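PDB 5IPW: oligopeptide ABC transporter, periplasmic oligopeptide-binding protein, putative, which probably binds oligopeptides in the periplasm and hands them to an ABC transporter for uptake. Local coordinates for residues A[51-55]-A[606-610]; A[54-58]-A[264-268]; A[62-66]-A[295-301]. One frame throughout, in Å; residues are numbered along the deposited sequence.

Contact 1. Residues A[51-55]-A[606-610]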
loop_
_atom_site.group_PDB
_atom_site.type_symbol
_atom_site.label_atom_id
_atom_site.label_comp_id
_atom_site.label_asym_id
_atom_site.label_seq_id
_atom_site.Cartn_x
_atom_site.Cartn_y
_atom_site.Cartn_z
ATOM N N GLN A 51 -8.792 15.556 13.513
ATOM C CA GLN A 51 -9.271 16.724 12.802
ATOM C C GLN A 51 -9.961 16.283 11.516
ATOM O O GLN A 51 -9.372 15.571 10.702
ATOM C CB GLN A 51 -8.146 17.692 12.485
ATOM C CG GLN A 51 -8.650 18.995 11.898
ATOM C CD GLN A 51 -7.511 19.886 11.481
ATOM O OE1 GLN A 51 -6.642 20.215 12.300
ATOM N NE2 GLN A 51 -7.485 20.271 10.203
ATOM N N PRO A 52 -11.216 16.698 11.336
ATOM C CA PRO A 52 -11.952 16.314 10.156
ATOM C C PRO A 52 -11.269 16.671 8.852
ATOM O O PRO A 52 -10.580 17.678 8.765
ATOM C CB PRO A 52 -13.244 17.111 10.275
ATOM C CG PRO A 52 -13.444 17.278 11.730
ATOM C CD PRO A 52 -12.079 17.327 12.348
ATOM N N VAL A 53 -11.492 15.841 7.840
ATOM C CA VAL A 53 -11.043 16.135 6.495
ATOM C C VAL A 53 -11.689 17.411 5.983
ATOM O O VAL A 53 -11.062 18.168 5.258
ATOM C CB VAL A 53 -11.360 14.973 5.530
ATOM C CG1 VAL A 53 -11.241 15.409 4.079
ATOM C CG2 VAL A 53 -10.437 13.801 5.809
ATOM N N GLU A 54 -12.939 17.645 6.360
ATOM C CA GLU A 54 -13.734 18.689 5.738
ATOM C C GLU A 54 -14.379 19.584 6.773
ATOM O O GLU A 54 -14.279 20.805 6.698
ATOM C CB GLU A 54 -14.808 18.032 4.876
ATOM C CG GLU A 54 -15.497 18.943 3.884
ATOM C CD GLU A 54 -16.633 18.236 3.170
ATOM O OE1 GLU A 54 -17.650 18.906 2.869
ATOM O OE2 GLU A 54 -16.512 17.013 2.924
ATOM N N LYS A 55 -15.071 18.976 7.724
ATOM C CA LYS A 55 -15.709 19.731 8.771
ATOM C C LYS A 55 -16.128 18.824 9.901
ATOM O O LYS A 55 -16.118 17.603 9.770
ATOM C CB LYS A 55 -16.924 20.476 8.227
ATOM C CG LYS A 55 -17.993 19.574 7.637
ATOM C CD LYS A 55 -19.058 20.374 6.895
ATOM C CE LYS A 55 -20.025 21.025 7.861
ATOM N NZ LYS A 55 -21.081 21.788 7.149
ATOM N N ARG A 606 -19.949 12.903 3.836
ATOM C CA ARG A 606 -18.950 13.949 3.968
ATOM C C ARG A 606 -17.681 13.498 4.661
ATOM O O ARG A 606 -17.586 12.356 5.107
ATOM C CB ARG A 606 -19.582 15.127 4.705
ATOM C CG ARG A 606 -20.560 15.899 3.839
ATOM C CD ARG A 606 -19.800 16.664 2.771
ATOM N NE ARG A 606 -20.391 16.515 1.453
ATOM C CZ ARG A 606 -19.863 16.997 0.328
ATOM N NH1 ARG A 606 -18.713 17.662 0.339
ATOM N NH2 ARG A 606 -20.497 16.810 -0.825
ATOM N N ASN A 607 -16.705 14.411 4.727
ATOM C CA ASN A 607 -15.369 14.152 5.286
ATOM C C ASN A 607 -14.596 13.111 4.478
ATOM O O ASN A 607 -13.708 12.436 5.006
ATOM C CB ASN A 607 -15.433 13.758 6.780
ATOM C CG ASN A 607 -15.539 14.964 7.718
ATOM O OD1 ASN A 607 -15.314 16.102 7.335
ATOM N ND2 ASN A 607 -15.876 14.698 8.961
ATOM N N VAL A 608 -14.929 12.994 3.193
ATOM C CA VAL A 608 -14.209 12.112 2.277
ATOM C C VAL A 608 -13.260 12.980 1.456
ATOM O O VAL A 608 -13.706 13.934 0.828
ATOM C CB VAL A 608 -15.158 11.366 1.313
ATOM C CG1 VAL A 608 -14.391 10.343 0.496
ATOM C CG2 VAL A 608 -16.276 10.662 2.078
ATOM N N PRO A 609 -11.952 12.652 1.455
ATOM C CA PRO A 609 -10.962 13.448 0.719
ATOM C C PRO A 609 -11.192 13.484 -0.785
ATOM O O PRO A 609 -11.469 12.453 -1.391
ATOM C CB PRO A 609 -9.627 12.743 1.011
ATOM C CG PRO A 609 -9.876 11.880 2.178
ATOM C CD PRO A 609 -11.330 11.538 2.186
ATOM N N GLU A 610 -11.039 14.664 -1.371
ATOM C CA GLU A 610 -11.194 14.854 -2.806
ATOM C C GLU A 610 -10.160 14.038 -3.568
ATOM O O GLU A 610 -10.496 13.282 -4.481
ATOM C CB GLU A 610 -11.047 16.336 -3.148
ATOM C CG GLU A 610 -11.630 16.726 -4.492
ATOM C CD GLU A 610 -11.428 18.198 -4.829
ATOM O OE1 GLU A 610 -11.216 18.506 -6.020
ATOM O OE2 GLU A 610 -11.481 19.050 -3.915
HETATM O O HOH W 1 -16.039 14.801 1.575
#
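Glu-54 and Asn-607 bring their CA atoms to 4.8 Å where two loops meet, with no backbone-to-backbone hydrogen bond between them. In this solute-binding protein of family 5 the contact ties the loop after strand 48-51 to the loop joining strands 605-606 and 613-614. Asn-607 has a left-handed helical backbone (phi 64°), and its carboxamide lies along Lys-55 like a strand partner. OD1 accepts the Lys-55 N-H in the carbonyl plane (OD1 to N 2.9 Å), while ND2 donates to Lys-55 O at 3.0 Å. The same OD1 takes a second, more bent bond from Glu-54 N, which lies above its carbonyl plane. ND2 also donates to the carbonyl of Gln-628, so both ends of the amide are held and its rotation is fixed.

Glu-54 returns the grip. With CG anti to its N (chi1 -165°) and the chain extended, its carboxylate reaches back over 606-607. OE1 forms a salt bridge with Arg-606 NH1 at 3.0 Å, met from the syn side but tilted out of the carboxylate plane, with the two charged planes nearly perpendicular (82°). OE2 receives Asn-607 N from above the carboxylate plane. Arg-606 NH2 is hydrogen-bonded to Asn-603 O.

Val-53 supplies the apolar side: its CB is 3.5 Å from Asn-607 O, and its side chain crosses the Pro-609 ring at about a right angle, CG2 to Pro-609 CG 4.1 Å. A water links the two segments as well, donating to Glu-54 OE2 and to Val-608 O, 2.6 Å from each.

Contact 2. Residues A[54-58]-A[264-268]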
loop_
_atom_site.group_PDB
_atom_site.type_symbol
_atom_site.label_atom_id
_atom_site.label_comp_id
_atom_site.label_asym_id
_atom_site.label_seq_id
_atom_site.Cartn_x
_atom_site.Cartn_y
_atom_site.Cartn_z
ATOM N N GLU A 54 -12.939 17.645 6.360
ATOM C CA GLU A 54 -13.734 18.689 5.738
ATOM C C GLU A 54 -14.379 19.584 6.773
ATOM O O GLU A 54 -14.279 20.805 6.698
ATOM C CB GLU A 54 -14.808 18.032 4.876
ATOM C CG GLU A 54 -15.497 18.943 3.884
ATOM C CD GLU A 54 -16.633 18.236 3.170
ATOM O OE1 GLU A 54 -17.650 18.906 2.869
ATOM O OE2 GLU A 54 -16.512 17.013 2.924
ATOM N N LYS A 55 -15.071 18.976 7.724
ATOM C CA LYS A 55 -15.709 19.731 8.771
ATOM C C LYS A 55 -16.128 18.824 9.901
ATOM O O LYS A 55 -16.118 17.603 9.770
ATOM C CB LYS A 55 -16.924 20.476 8.227
ATOM C CG LYS A 55 -17.993 19.574 7.637
ATOM C CD LYS A 55 -19.058 20.374 6.895
ATOM C CE LYS A 55 -20.025 21.025 7.861
ATOM N NZ LYS A 55 -21.081 21.788 7.149
ATOM N N VAL A 56 -16.509 19.436 11.013
ATOM C CA VAL A 56 -16.971 18.691 12.165
ATOM C C VAL A 56 -18.276 18.007 11.781
ATOM O O VAL A 56 -19.169 18.637 11.230
ATOM C CB VAL A 56 -17.150 19.609 13.392
ATOM C CG1 VAL A 56 -17.762 18.854 14.571
ATOM C CG2 VAL A 56 -15.802 20.192 13.803
ATOM N N GLY A 57 -18.374 16.719 12.076
ATOM C CA GLY A 57 -19.487 15.896 11.604
ATOM C C GLY A 57 -20.672 15.806 12.543
ATOM O O GLY A 57 -20.651 16.352 13.636
ATOM N N GLN A 58 -21.708 15.104 12.091
ATOM C CA GLN A 58 -22.936 14.880 12.855
ATOM C C GLN A 58 -23.122 13.395 13.046
ATOM O O GLN A 58 -22.745 12.597 12.184
ATOM C CB GLN A 58 -24.146 15.433 12.116
ATOM C CG GLN A 58 -24.138 16.939 11.968
ATOM C CD GLN A 58 -25.247 17.438 11.062
ATOM O OE1 GLN A 58 -25.230 17.198 9.858
ATOM N NE2 GLN A 58 -26.217 18.140 11.638
ATOM N N VAL A 264 -11.771 10.879 19.496
ATOM C CA VAL A 264 -12.784 11.912 19.376
ATOM C C VAL A 264 -12.408 12.954 18.328
ATOM O O VAL A 264 -11.297 12.978 17.808
ATOM C CB VAL A 264 -13.028 12.633 20.719
ATOM C CG1 VAL A 264 -13.410 11.641 21.810
ATOM C CG2 VAL A 264 -11.795 13.425 21.152
ATOM N N ASP A 265 -13.400 13.770 18.018
ATOM C CA ASP A 265 -13.297 15.019 17.268
ATOM C C ASP A 265 -12.499 16.088 17.949
ATOM O O ASP A 265 -12.292 16.046 19.154
ATOM C CB ASP A 265 -14.695 15.645 17.219
ATOM C CG ASP A 265 -15.346 15.461 15.943
ATOM O OD1 ASP A 265 -14.751 14.783 15.089
ATOM O OD2 ASP A 265 -16.453 15.996 15.789
ATOM N N ILE A 266 -12.173 17.122 17.186
ATOM C CA ILE A 266 -11.737 18.379 17.775
ATOM C C ILE A 266 -12.808 19.010 18.678
ATOM O O ILE A 266 -12.469 19.748 19.585
ATOM C CB ILE A 266 -11.227 19.394 16.719
ATOM C CG1 ILE A 266 -12.292 19.731 15.677
ATOM C CG2 ILE A 266 -9.988 18.848 16.024
ATOM C CD1 ILE A 266 -11.844 20.755 14.649
ATOM N N GLU A 267 -14.087 18.740 18.441
ATOM C CA GLU A 267 -15.152 19.190 19.358
ATOM C C GLU A 267 -15.499 18.184 20.463
ATOM O O GLU A 267 -16.477 18.370 21.180
ATOM C CB GLU A 267 -16.430 19.527 18.575
ATOM C CG GLU A 267 -16.330 20.769 17.695
ATOM C CD GLU A 267 -16.341 22.066 18.496
ATOM O OE1 GLU A 267 -17.380 22.383 19.104
ATOM O OE2 GLU A 267 -15.303 22.770 18.517
ATOM N N GLY A 268 -14.726 17.116 20.600
ATOM C CA GLY A 268 -15.000 16.106 21.632
ATOM C C GLY A 268 -16.104 15.087 21.345
ATOM O O GLY A 268 -16.505 14.348 22.246
#
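Val-56 pushes its isopropyl group against the turn made by Asp-265, Ile-266 and Glu-267, and all of the side-chain contact from its segment comes from this one residue. CG1, anti to the backbone N (chi1 175°), comes to 3.4 Å from Asp-265 OD2. CG2 takes the other flank, 4.0 Å from Ile-266 CG1. Both methyls also meet Glu-267 CG, at 3.9 Å from Val-56 CG1 and 4.0 Å from CG2. The first torsion of Glu-267 (chi1 -69°) sets that methylene against the valine, which its chain crosses at about a right angle, and the bend at chi2 carries the carboxylate on from there. No hydrogen bond passes between the two segments; the contact is small and made by van der Waals packing.

The residues facing Val-56 are set by a type I beta turn from Asp-265 to Gly-268, closed by Gly-268 N on Asp-265 O at 3.0 Å. Gly-268 ends it with a positive phi, a conformation suited to glycine. The Asp-265 carboxylate that Val-56 CG1 approaches has its polar partners beyond the segments: OD2 is hydrogen-bonded to Tyr-273 OH and to Asn-269 ND2. The same Tyr-273 hydroxyl is hydrogen-bonded to Gly-57 N, so one phenol bridges the backbone next to Val-56 and the carboxylate that Val-56 touches, a second-shell link where direct bonds are lacking. Asn-269 also touches the side chain of Val-56.

The turn follows on from strand 263-265, an outer strand of a small mixed sheet, where Val-264 pairs with Leu-48 and Val-50 of strand 48-51. The loop carrying Val-56 follows that same strand 48-51, so at the protein surface it folds back onto the turn following its own sheet neighbour.

Contact 3. Residues A[62-66]-A[295-301]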
loop_
_atom_site.group_PDB
_atom_site.type_symbol
_atom_site.label_atom_id
_atom_site.label_comp_id
_atom_site.label_asym_id
_atom_site.label_seq_id
_atom_site.Cartn_x
_atom_site.Cartn_y
_atom_site.Cartn_z
ATOM N N THR A 62 -26.885 5.120 8.515
ATOM C CA THR A 62 -26.416 3.812 8.097
ATOM C C THR A 62 -25.748 3.977 6.748
ATOM O O THR A 62 -26.362 4.427 5.785
ATOM C CB THR A 62 -27.551 2.766 8.006
ATOM O OG1 THR A 62 -28.127 2.560 9.303
ATOM C CG2 THR A 62 -27.027 1.427 7.507
ATOM N N TRP A 63 -24.482 3.596 6.709
ATOM C CA TRP A 63 -23.639 3.729 5.549
ATOM C C TRP A 63 -23.811 2.467 4.706
ATOM O O TRP A 63 -23.365 1.377 5.095
ATOM C CB TRP A 63 -22.192 3.935 6.034
ATOM C CG TRP A 63 -21.089 3.886 5.030
ATOM C CD1 TRP A 63 -21.184 3.814 3.665
ATOM C CD2 TRP A 63 -19.698 3.945 5.330
ATOM N NE1 TRP A 63 -19.920 3.798 3.099
ATOM C CE2 TRP A 63 -18.996 3.886 4.105
ATOM C CE3 TRP A 63 -18.971 4.048 6.523
ATOM C CZ2 TRP A 63 -17.607 3.919 4.045
ATOM C CZ3 TRP A 63 -17.601 4.074 6.462
ATOM C CH2 TRP A 63 -16.926 4.011 5.232
ATOM N N ARG A 64 -24.458 2.631 3.552
ATOM C CA ARG A 64 -24.753 1.527 2.651
ATOM C C ARG A 64 -23.605 1.251 1.707
ATOM O O ARG A 64 -23.182 2.134 0.959
ATOM C CB ARG A 64 -26.007 1.827 1.830
ATOM C CG ARG A 64 -27.253 2.056 2.680
ATOM C CD ARG A 64 -28.402 2.589 1.847
ATOM N NE ARG A 64 -28.086 3.907 1.306
ATOM C CZ ARG A 64 -28.730 4.500 0.306
ATOM N NH1 ARG A 64 -29.765 3.912 -0.294
ATOM N NH2 ARG A 64 -28.335 5.701 -0.099
ATOM N N ARG A 65 -23.108 0.017 1.751
ATOM C CA ARG A 65 -22.129 -0.463 0.788
ATOM C C ARG A 65 -22.582 -1.804 0.221
ATOM O O ARG A 65 -23.633 -2.338 0.596
ATOM C CB ARG A 65 -20.769 -0.652 1.457
ATOM C CG ARG A 65 -20.218 0.546 2.205
ATOM C CD ARG A 65 -18.836 0.219 2.776
ATOM N NE ARG A 65 -17.759 0.887 2.048
ATOM C CZ ARG A 65 -16.678 0.304 1.529
ATOM N NH1 ARG A 65 -16.473 -0.999 1.637
ATOM N NH2 ARG A 65 -15.773 1.046 0.897
ATOM N N VAL A 66 -21.768 -2.357 -0.670
ATOM C CA VAL A 66 -21.996 -3.695 -1.198
ATOM C C VAL A 66 -20.695 -4.496 -1.183
ATOM O O VAL A 66 -19.621 -3.947 -1.431
ATOM C CB VAL A 66 -22.568 -3.656 -2.642
ATOM C CG1 VAL A 66 -23.921 -2.969 -2.660
ATOM C CG2 VAL A 66 -21.623 -2.958 -3.604
ATOM N N GLY A 295 -27.371 5.496 -7.156
ATOM C CA GLY A 295 -27.247 6.198 -5.886
ATOM C C GLY A 295 -27.656 5.352 -4.701
ATOM O O GLY A 295 -28.173 5.874 -3.710
ATOM N N GLU A 296 -27.423 4.047 -4.800
ATOM C CA GLU A 296 -27.752 3.123 -3.718
ATOM C C GLU A 296 -26.526 2.785 -2.863
ATOM O O GLU A 296 -26.624 2.006 -1.920
ATOM C CB GLU A 296 -28.386 1.848 -4.278
ATOM C CG GLU A 296 -29.810 2.043 -4.778
ATOM C CD GLU A 296 -30.453 0.757 -5.275
ATOM O OE1 GLU A 296 -29.732 -0.243 -5.479
ATOM O OE2 GLU A 296 -31.688 0.747 -5.465
ATOM N N ILE A 297 -25.379 3.370 -3.202
ATOM C CA ILE A 297 -24.166 3.233 -2.411
ATOM C C ILE A 297 -23.771 4.605 -1.857
ATOM O O ILE A 297 -23.580 5.557 -2.613
ATOM C CB ILE A 297 -23.016 2.668 -3.256
ATOM C CG1 ILE A 297 -23.415 1.306 -3.834
ATOM C CG2 ILE A 297 -21.743 2.576 -2.417
ATOM C CD1 ILE A 297 -22.302 0.578 -4.560
ATOM N N ASP A 298 -23.651 4.693 -0.536
ATOM C CA ASP A 298 -23.385 5.959 0.143
ATOM C C ASP A 298 -21.945 6.422 -0.026
ATOM O O ASP A 298 -21.688 7.611 -0.213
ATOM C CB ASP A 298 -23.738 5.840 1.615
ATOM C CG ASP A 298 -25.231 5.847 1.848
ATOM O OD1 ASP A 298 -25.915 6.684 1.216
ATOM O OD2 ASP A 298 -25.715 5.036 2.675
ATOM N N MET A 299 -21.012 5.480 0.035
ATOM C CA MET A 299 -19.627 5.739 -0.338
ATOM C C MET A 299 -18.882 4.421 -0.474
ATOM O O MET A 299 -18.981 3.545 0.391
ATOM C CB MET A 299 -18.939 6.684 0.678
ATOM C CG MET A 299 -17.639 6.183 1.312
ATOM S SD MET A 299 -16.202 6.163 0.258
ATOM C CE MET A 299 -15.333 4.800 0.958
ATOM N N GLN A 300 -18.129 4.285 -1.555
ATOM C CA GLN A 300 -17.335 3.090 -1.761
ATOM C C GLN A 300 -16.295 3.329 -2.823
ATOM O O GLN A 300 -16.496 4.096 -3.760
ATOM C CB GLN A 300 -18.215 1.900 -2.159
ATOM C CG GLN A 300 -17.480 0.569 -2.151
ATOM C CD GLN A 300 -18.410 -0.641 -2.140
ATOM O OE1 GLN A 300 -19.526 -0.585 -1.629
ATOM N NE2 GLN A 300 -17.937 -1.748 -2.698
ATOM N N TRP A 301 -15.162 2.674 -2.641
ATOM C CA TRP A 301 -14.092 2.672 -3.616
ATOM C C TRP A 301 -13.796 1.253 -4.076
ATOM O O TRP A 301 -13.444 1.032 -5.238
ATOM C CB TRP A 301 -12.831 3.273 -2.993
ATOM C CG TRP A 301 -11.597 3.075 -3.811
ATOM C CD1 TRP A 301 -11.222 3.782 -4.907
ATOM C CD2 TRP A 301 -10.572 2.106 -3.587
ATOM N NE1 TRP A 301 -10.021 3.314 -5.388
ATOM C CE2 TRP A 301 -9.602 2.282 -4.598
ATOM C CE3 TRP A 301 -10.375 1.106 -2.623
ATOM C CZ2 TRP A 301 -8.451 1.495 -4.681
ATOM C CZ3 TRP A 301 -9.225 0.322 -2.701
ATOM C CH2 TRP A 301 -8.278 0.521 -3.726
#
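Arg-64 and Asp-298, with CA atoms 5.3 Å apart, share the one backbone-to-backbone hydrogen bond between the segments, Asp-298 N to Arg-64 O at 3.0 Å. Segment 62-66 is part of an edge strand, paired on its other side with strand 276-281; segment 295-301 leaves helix 285-293 through a Schellman motif at Gly-295 and enters strand 299-300, the edge of a different mixed sheet. Side chains supply the remaining bonds across this junction.

Arg-64 grips Asp-298 side-on, Arg-64 NE to Asp-298 OD2 at 3.0 Å and NH2 to OD1 at 2.9 Å. Both oxygens lie in the guanidinium plane, yet both nitrogens stand above the carboxylate plane, the two planes being 46° apart. OD2 also accepts the Arg-64 N-H on its anti side at 2.9 Å, so a single residue provides three bonds to the acid. Glu-296 O lies over one face of the guanidinium, toward its rim.

Trp-63 points its NE1 straight at Met-299 O (2.9 Å), in the ring plane and on a lone pair, while Met-299 runs alongside with CG 3.5 Å from Trp-63 CZ2. Arg-65 NE adds a weak bond to the same carbonyl; its guanidinium is stacked on Gln-300, the planes 25° apart, with the methylene CG over one face. The Gln-300 amide, carried on an extended chain (chi1 -170°), clamps Val-66: OE1 takes Val-66 N at 3.0 Å and NE2 donates to Val-66 O. Val-66 and Ile-297 cross at about a right angle, CG2 against CD1.

Largely buried, the contact joins two sheet edges partly through side chains, the Gln-300 amide standing in for a strand partner of Val-66; the bonds from Arg-64 probably balance the charge of buried Asp-298 and favour its ionised form.

Overall arrangement
Contact 3 is the buried member of the set, contact 1 is partly buried and contact 2 lies at the surface. Contacts 1 and 2 start from the same loop, share Glu-54 and Lys-55, and have centres 10 Å apart; Ile-266 of contact 2 packs on Gln-51 and Pro-52 of contact 1. Contact 3 uses the next strand, its centre about 17 Å from that of contact 1 and 22 Å from that of contact 2. In contacts 1 and 3 an arginine-carboxylate salt bridge goes with a side-chain amide that pairs with a backbone N-H and C=O. Contact 2 has neither, joining its segments by van der Waals contacts of one valine, with Tyr-273 as polar intermediary.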